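Local coordinates for protein toll (PDB 4LXR), which serves as the Drosophila receptor for the cleaved cytokine Spaetzle, activating signalling in dorsal-ventral patterning of the embryo and in antifungal innate immunity, at residues A[183-195]-A[206-220]. Numbering follows the deposited sequence.
Sequences RQMPRGIFGKMPK and LHNLTKHDFEGATSV
The ring of Phe-190 lies between Ala-217, whose CB makes a CH-pi contact 3.8 Å from the ring centroid, and Ile-189, whose CG1 covers the opposite face. Asp-213 O meets the edge in the ring plane, 3.3 Å from Phe-190 CE2. The poorly ordered guanidinium of Arg-187 has His-212 CD2 over one face and, over the other, a water that also bonds Met-185 O and Asp-213 OD1; it forms a salt bridge with Asp-213, though the 2.4 Å between Arg-187 NH1 and Asp-213 OD1 is doubtfully short. The Phe-190 CG stands anti to the carbonyl carbon (chi1 -65°), which brings Phe-190 CZ to 4.2 Å from Phe-214 CD1. Cutting Phe-190 back to alanine is likely to strip the Ala-217 methyl of its aromatic cover and open a gap beside Phe-214. Met-185, bent at chi2 and chi3, turns its CE against CE1 of Phe-214 and CD2 of Leu-209. No direct hydrogen bond joins 183-195 to 206-220; waters do, one linking Pro-186 O to Asp-213 O, another Met-185 N to Asp-213 OD2. Successive leucine-rich repeats of the Toll ectodomain are thus joined by apolar contacts and by waters bridging backbone and carboxylate atoms, with one charged pair at the exposed side.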
loop_
_atom_site.group_PDB
_atom_site.type_symbol
_atom_site.label_atom_id
_atom_site.label_comp_id
_atom_site.label_asym_id
_atom_site.label_seq_id
_atom_site.Cartn_x
_atom_site.Cartn_y
_atom_site.Cartn_z
ATOM N N ARG A 183 -28.893 -30.550 14.182
ATOM C CA ARG A 183 -30.157 -30.195 13.525
ATOM C C ARG A 183 -31.154 -29.585 14.493
ATOM O O ARG A 183 -32.063 -28.846 14.087
ATOM C CB ARG A 183 -30.821 -31.429 12.932
ATOM C CG ARG A 183 -30.027 -32.134 11.886
ATOM C CD ARG A 183 -29.844 -33.600 12.249
ATOM N NE ARG A 183 -29.715 -34.391 11.033
ATOM C CZ ARG A 183 -28.587 -34.551 10.350
ATOM N NH1 ARG A 183 -27.457 -33.987 10.776
ATOM N NH2 ARG A 183 -28.590 -35.293 9.245
ATOM N N GLN A 184 -31.013 -29.945 15.767
ATOM C CA GLN A 184 -31.929 -29.493 16.799
ATOM C C GLN A 184 -31.154 -29.065 18.042
ATOM O O GLN A 184 -30.126 -29.650 18.368
ATOM C CB GLN A 184 -32.928 -30.618 17.185
ATOM C CG GLN A 184 -33.673 -31.253 16.005
ATOM C CD GLN A 184 -34.648 -30.286 15.338
ATOM O OE1 GLN A 184 -35.024 -29.265 15.925
ATOM N NE2 GLN A 184 -35.061 -30.602 14.103
ATOM N N MET A 185 -31.669 -28.055 18.740
ATOM C CA MET A 185 -31.212 -27.765 20.089
ATOM C C MET A 185 -31.606 -28.906 21.027
ATOM O O MET A 185 -32.764 -29.312 21.064
ATOM C CB MET A 185 -31.832 -26.462 20.597
ATOM C CG MET A 185 -31.139 -25.904 21.833
ATOM S SD MET A 185 -29.538 -25.209 21.377
ATOM C CE MET A 185 -30.090 -23.922 20.267
ATOM N N PRO A 186 -30.640 -29.429 21.790
ATOM C CA PRO A 186 -30.969 -30.389 22.854
ATOM C C PRO A 186 -31.951 -29.755 23.834
ATOM O O PRO A 186 -31.824 -28.576 24.136
ATOM C CB PRO A 186 -29.612 -30.642 23.530
ATOM C CG PRO A 186 -28.608 -30.315 22.484
ATOM C CD PRO A 186 -29.198 -29.155 21.714
ATOM N N ARG A 187 -32.927 -30.518 24.309
ATOM C CA ARG A 187 -33.961 -29.961 25.166
ATOM C C ARG A 187 -33.585 -29.989 26.638
ATOM O O ARG A 187 -32.871 -30.889 27.088
ATOM C CB ARG A 187 -35.280 -30.710 24.970
ATOM C CG ARG A 187 -35.927 -30.481 23.617
ATOM C CD ARG A 187 -36.270 -29.017 23.376
ATOM N NE ARG A 187 -37.271 -28.884 22.318
ATOM C CZ ARG A 187 -37.660 -27.729 21.786
ATOM N NH1 ARG A 187 -37.126 -26.597 22.205
ATOM N NH2 ARG A 187 -38.580 -27.705 20.829
ATOM N N GLY A 188 -34.095 -29.004 27.377
ATOM C CA GLY A 188 -33.933 -28.916 28.820
ATOM C C GLY A 188 -32.498 -28.935 29.338
ATOM O O GLY A 188 -32.224 -29.545 30.369
ATOM N N ILE A 189 -31.580 -28.275 28.645
ATOM C CA ILE A 189 -30.178 -28.313 29.070
ATOM C C ILE A 189 -29.745 -27.088 29.876
ATOM O O ILE A 189 -28.877 -27.176 30.743
ATOM C CB ILE A 189 -29.212 -28.505 27.875
ATOM C CG1 ILE A 189 -29.233 -27.283 26.954
ATOM C CG2 ILE A 189 -29.555 -29.785 27.112
ATOM C CD1 ILE A 189 -28.314 -27.424 25.750
ATOM N N PHE A 190 -30.369 -25.951 29.603
ATOM C CA PHE A 190 -29.931 -24.692 30.198
ATOM C C PHE A 190 -30.099 -24.614 31.722
ATOM O O PHE A 190 -29.319 -23.946 32.414
ATOM C CB PHE A 190 -30.622 -23.536 29.500
ATOM C CG PHE A 190 -30.235 -23.398 28.062
ATOM C CD1 PHE A 190 -28.978 -22.918 27.713
ATOM C CD2 PHE A 190 -31.119 -23.751 27.058
ATOM C CE1 PHE A 190 -28.624 -22.790 26.389
ATOM C CE2 PHE A 190 -30.774 -23.634 25.737
ATOM C CZ PHE A 190 -29.517 -23.143 25.399
ATOM N N GLY A 191 -31.092 -25.322 32.245
ATOM C CA GLY A 191 -31.263 -25.434 33.688
ATOM C C GLY A 191 -30.082 -26.141 34.334
ATOM O O GLY A 191 -29.863 -26.033 35.533
ATOM N N LYS A 192 -29.308 -26.869 33.533
ATOM C CA LYS A 192 -28.130 -27.572 34.046
ATOM C C LYS A 192 -26.909 -26.657 34.127
ATOM O O LYS A 192 -25.970 -26.945 34.859
ATOM C CB LYS A 192 -27.799 -28.773 33.151
ATOM C CG LYS A 192 -28.750 -29.943 33.309
ATOM C CD LYS A 192 -28.722 -30.440 34.758
ATOM C CE LYS A 192 -29.744 -31.546 35.031
ATOM N NZ LYS A 192 -29.505 -32.153 36.369
ATOM N N MET A 193 -26.923 -25.573 33.347
ATOM C CA MET A 193 -25.764 -24.690 33.214
ATOM C C MET A 193 -26.179 -23.248 33.495
ATOM O O MET A 193 -26.266 -22.431 32.569
ATOM C CB MET A 193 -25.156 -24.804 31.806
ATOM C CG MET A 193 -24.773 -26.247 31.409
ATOM S SD MET A 193 -24.260 -26.393 29.685
ATOM C CE MET A 193 -25.840 -26.137 28.853
ATOM N N PRO A 194 -26.442 -22.938 34.778
ATOM C CA PRO A 194 -27.028 -21.646 35.161
ATOM C C PRO A 194 -26.041 -20.480 35.016
ATOM O O PRO A 194 -26.465 -19.338 35.135
ATOM C CB PRO A 194 -27.437 -21.862 36.634
ATOM C CG PRO A 194 -26.485 -22.921 37.150
ATOM C CD PRO A 194 -26.170 -23.808 35.948
ATOM N N LYS A 195 -24.766 -20.763 34.743
ATOM C CA LYS A 195 -23.780 -19.706 34.483
ATOM C C LYS A 195 -23.436 -19.567 33.001
ATOM O O LYS A 195 -22.567 -18.775 32.654
ATOM C CB LYS A 195 -22.470 -19.947 35.271
ATOM C CG LYS A 195 -22.651 -20.062 36.790
ATOM C CD LYS A 195 -21.435 -20.701 37.470
ATOM C CE LYS A 195 -20.198 -19.847 37.289
ATOM N NZ LYS A 195 -19.079 -20.229 38.198
ATOM N N LEU A 206 -29.047 -25.967 11.903
ATOM C CA LEU A 206 -30.179 -25.673 12.782
ATOM C C LEU A 206 -31.274 -24.905 12.039
ATOM O O LEU A 206 -31.396 -23.687 12.165
ATOM C CB LEU A 206 -29.696 -24.874 14.002
ATOM C CG LEU A 206 -28.711 -25.598 14.927
ATOM C CD1 LEU A 206 -27.992 -24.577 15.809
ATOM C CD2 LEU A 206 -29.426 -26.671 15.789
ATOM N N HIS A 207 -32.065 -25.646 11.273
ATOM C CA HIS A 207 -33.097 -25.092 10.410
ATOM C C HIS A 207 -34.473 -25.028 11.072
ATOM O O HIS A 207 -35.471 -24.829 10.393
ATOM C CB HIS A 207 -33.219 -25.964 9.153
ATOM C CG HIS A 207 -31.929 -26.140 8.421
ATOM N ND1 HIS A 207 -31.726 -27.142 7.498
ATOM C CD2 HIS A 207 -30.778 -25.425 8.465
ATOM C CE1 HIS A 207 -30.506 -27.038 7.003
ATOM N NE2 HIS A 207 -29.906 -26.009 7.578
ATOM N N ASN A 208 -34.543 -25.223 12.384
ATOM C CA ASN A 208 -35.845 -25.280 13.049
ATOM C C ASN A 208 -35.839 -24.671 14.449
ATOM O O ASN A 208 -36.502 -25.169 15.340
ATOM C CB ASN A 208 -36.353 -26.726 13.108
ATOM C CG ASN A 208 -36.670 -27.298 11.725
ATOM O OD1 ASN A 208 -35.955 -28.171 11.222
ATOM N ND2 ASN A 208 -37.747 -26.808 11.110
ATOM N N LEU A 209 -35.079 -23.602 14.640
ATOM C CA LEU A 209 -35.000 -22.956 15.938
ATOM C C LEU A 209 -36.329 -22.284 16.253
ATOM O O LEU A 209 -36.913 -21.613 15.398
ATOM C CB LEU A 209 -33.861 -21.926 15.964
ATOM C CG LEU A 209 -32.438 -22.459 15.911
ATOM C CD1 LEU A 209 -31.472 -21.280 15.831
ATOM C CD2 LEU A 209 -32.111 -23.361 17.122
ATOM N N THR A 210 -36.819 -22.522 17.467
ATOM C CA THR A 210 -38.017 -21.878 17.982
ATOM C C THR A 210 -37.743 -21.388 19.404
ATOM O O THR A 210 -36.735 -21.767 20.031
ATOM C CB THR A 210 -39.257 -22.832 17.993
ATOM O OG1 THR A 210 -38.927 -24.047 18.684
ATOM C CG2 THR A 210 -39.692 -23.179 16.582
ATOM N N LYS A 211 -38.650 -20.550 19.896
ATOM C CA LYS A 211 -38.545 -19.913 21.206
ATOM C C LYS A 211 -38.262 -20.910 22.330
ATOM O O LYS A 211 -37.380 -20.693 23.160
ATOM C CB LYS A 211 -39.828 -19.116 21.466
ATOM C CG LYS A 211 -40.117 -18.749 22.897
ATOM C CD LYS A 211 -41.436 -17.959 22.961
ATOM C CE LYS A 211 -41.951 -17.826 24.393
ATOM N NZ LYS A 211 -43.055 -16.823 24.535
ATOM N N HIS A 212 -38.967 -22.030 22.318
ATOM C CA HIS A 212 -38.804 -23.050 23.347
ATOM C C HIS A 212 -37.387 -23.616 23.431
ATOM O O HIS A 212 -36.990 -24.147 24.474
ATOM C CB HIS A 212 -39.813 -24.190 23.132
ATOM C CG HIS A 212 -39.831 -25.203 24.240
ATOM N ND1 HIS A 212 -40.286 -24.913 25.509
ATOM C CD2 HIS A 212 -39.446 -26.502 24.267
ATOM C CE1 HIS A 212 -40.185 -25.991 26.267
ATOM N NE2 HIS A 212 -39.679 -26.969 25.537
ATOM N N ASP A 213 -36.628 -23.510 22.341
ATOM C CA ASP A 213 -35.267 -24.032 22.306
ATOM C C ASP A 213 -34.378 -23.348 23.355
ATOM O O ASP A 213 -33.421 -23.946 23.866
ATOM C CB ASP A 213 -34.649 -23.897 20.897
ATOM C CG ASP A 213 -35.150 -24.961 19.914
ATOM O OD1 ASP A 213 -35.659 -26.008 20.362
ATOM O OD2 ASP A 213 -35.014 -24.760 18.684
ATOM N N PHE A 214 -34.700 -22.105 23.692
ATOM C CA PHE A 214 -33.863 -21.356 24.626
ATOM C C PHE A 214 -34.540 -21.134 25.975
ATOM O O PHE A 214 -34.159 -20.245 26.734
ATOM C CB PHE A 214 -33.430 -20.020 24.013
ATOM C CG PHE A 214 -32.751 -20.169 22.684
ATOM C CD1 PHE A 214 -31.455 -20.640 22.609
ATOM C CD2 PHE A 214 -33.417 -19.860 21.514
ATOM C CE1 PHE A 214 -30.834 -20.790 21.384
ATOM C CE2 PHE A 214 -32.792 -19.999 20.286
ATOM C CZ PHE A 214 -31.511 -20.472 20.221
ATOM N N GLU A 215 -35.535 -21.955 26.283
ATOM C CA GLU A 215 -36.190 -21.876 27.591
ATOM C C GLU A 215 -35.197 -22.079 28.741
ATOM O O GLU A 215 -34.470 -23.075 28.798
ATOM C CB GLU A 215 -37.323 -22.895 27.679
ATOM C CG GLU A 215 -37.819 -23.144 29.066
ATOM C CD GLU A 215 -38.812 -24.282 29.101
ATOM O OE1 GLU A 215 -38.425 -25.394 29.524
ATOM O OE2 GLU A 215 -39.974 -24.065 28.691
ATOM N N GLY A 216 -35.168 -21.125 29.659
ATOM C CA GLY A 216 -34.241 -21.204 30.773
ATOM C C GLY A 216 -32.885 -20.558 30.517
ATOM O O GLY A 216 -32.039 -20.529 31.400
ATOM N N ALA A 217 -32.671 -20.021 29.320
ATOM C CA ALA A 217 -31.345 -19.498 28.960
ATOM C C ALA A 217 -31.132 -18.018 29.303
ATOM O O ALA A 217 -30.536 -17.285 28.530
ATOM C CB ALA A 217 -31.065 -19.749 27.482
ATOM N N THR A 218 -31.606 -17.591 30.470
ATOM C CA THR A 218 -31.542 -16.183 30.876
ATOM C C THR A 218 -30.141 -15.687 31.201
ATOM O O THR A 218 -29.916 -14.490 31.324
ATOM C CB THR A 218 -32.408 -15.910 32.129
ATOM O OG1 THR A 218 -32.096 -16.882 33.136
ATOM C CG2 THR A 218 -33.896 -15.990 31.788
ATOM N N SER A 219 -29.208 -16.606 31.393
ATOM C CA SER A 219 -27.847 -16.214 31.687
ATOM C C SER A 219 -27.084 -15.888 30.399
ATOM O O SER A 219 -26.024 -15.253 30.439
ATOM C CB SER A 219 -27.145 -17.345 32.431
ATOM O OG SER A 219 -26.993 -18.479 31.587
ATOM N N VAL A 220 -27.623 -16.318 29.262
ATOM C CA VAL A 220 -26.861 -16.313 28.007
ATOM C C VAL A 220 -26.599 -14.896 27.481
ATOM O O VAL A 220 -27.524 -14.116 27.294
ATOM C CB VAL A 220 -27.512 -17.214 26.920
ATOM C CG1 VAL A 220 -26.842 -17.004 25.524
ATOM C CG2 VAL A 220 -27.440 -18.679 27.322
HETATM O O HOH W 1 -33.010 -26.387 14.410
HETATM O O HOH W 2 -32.948 -28.871 11.321
HETATM O O HOH W 3 -33.918 -26.711 17.385
HETATM O O HOH W 4 -35.068 -28.660 19.866
HETATM O O HOH W 5 -33.083 -26.363 25.228
HETATM O O HOH W 6 -28.355 -21.542 31.072
#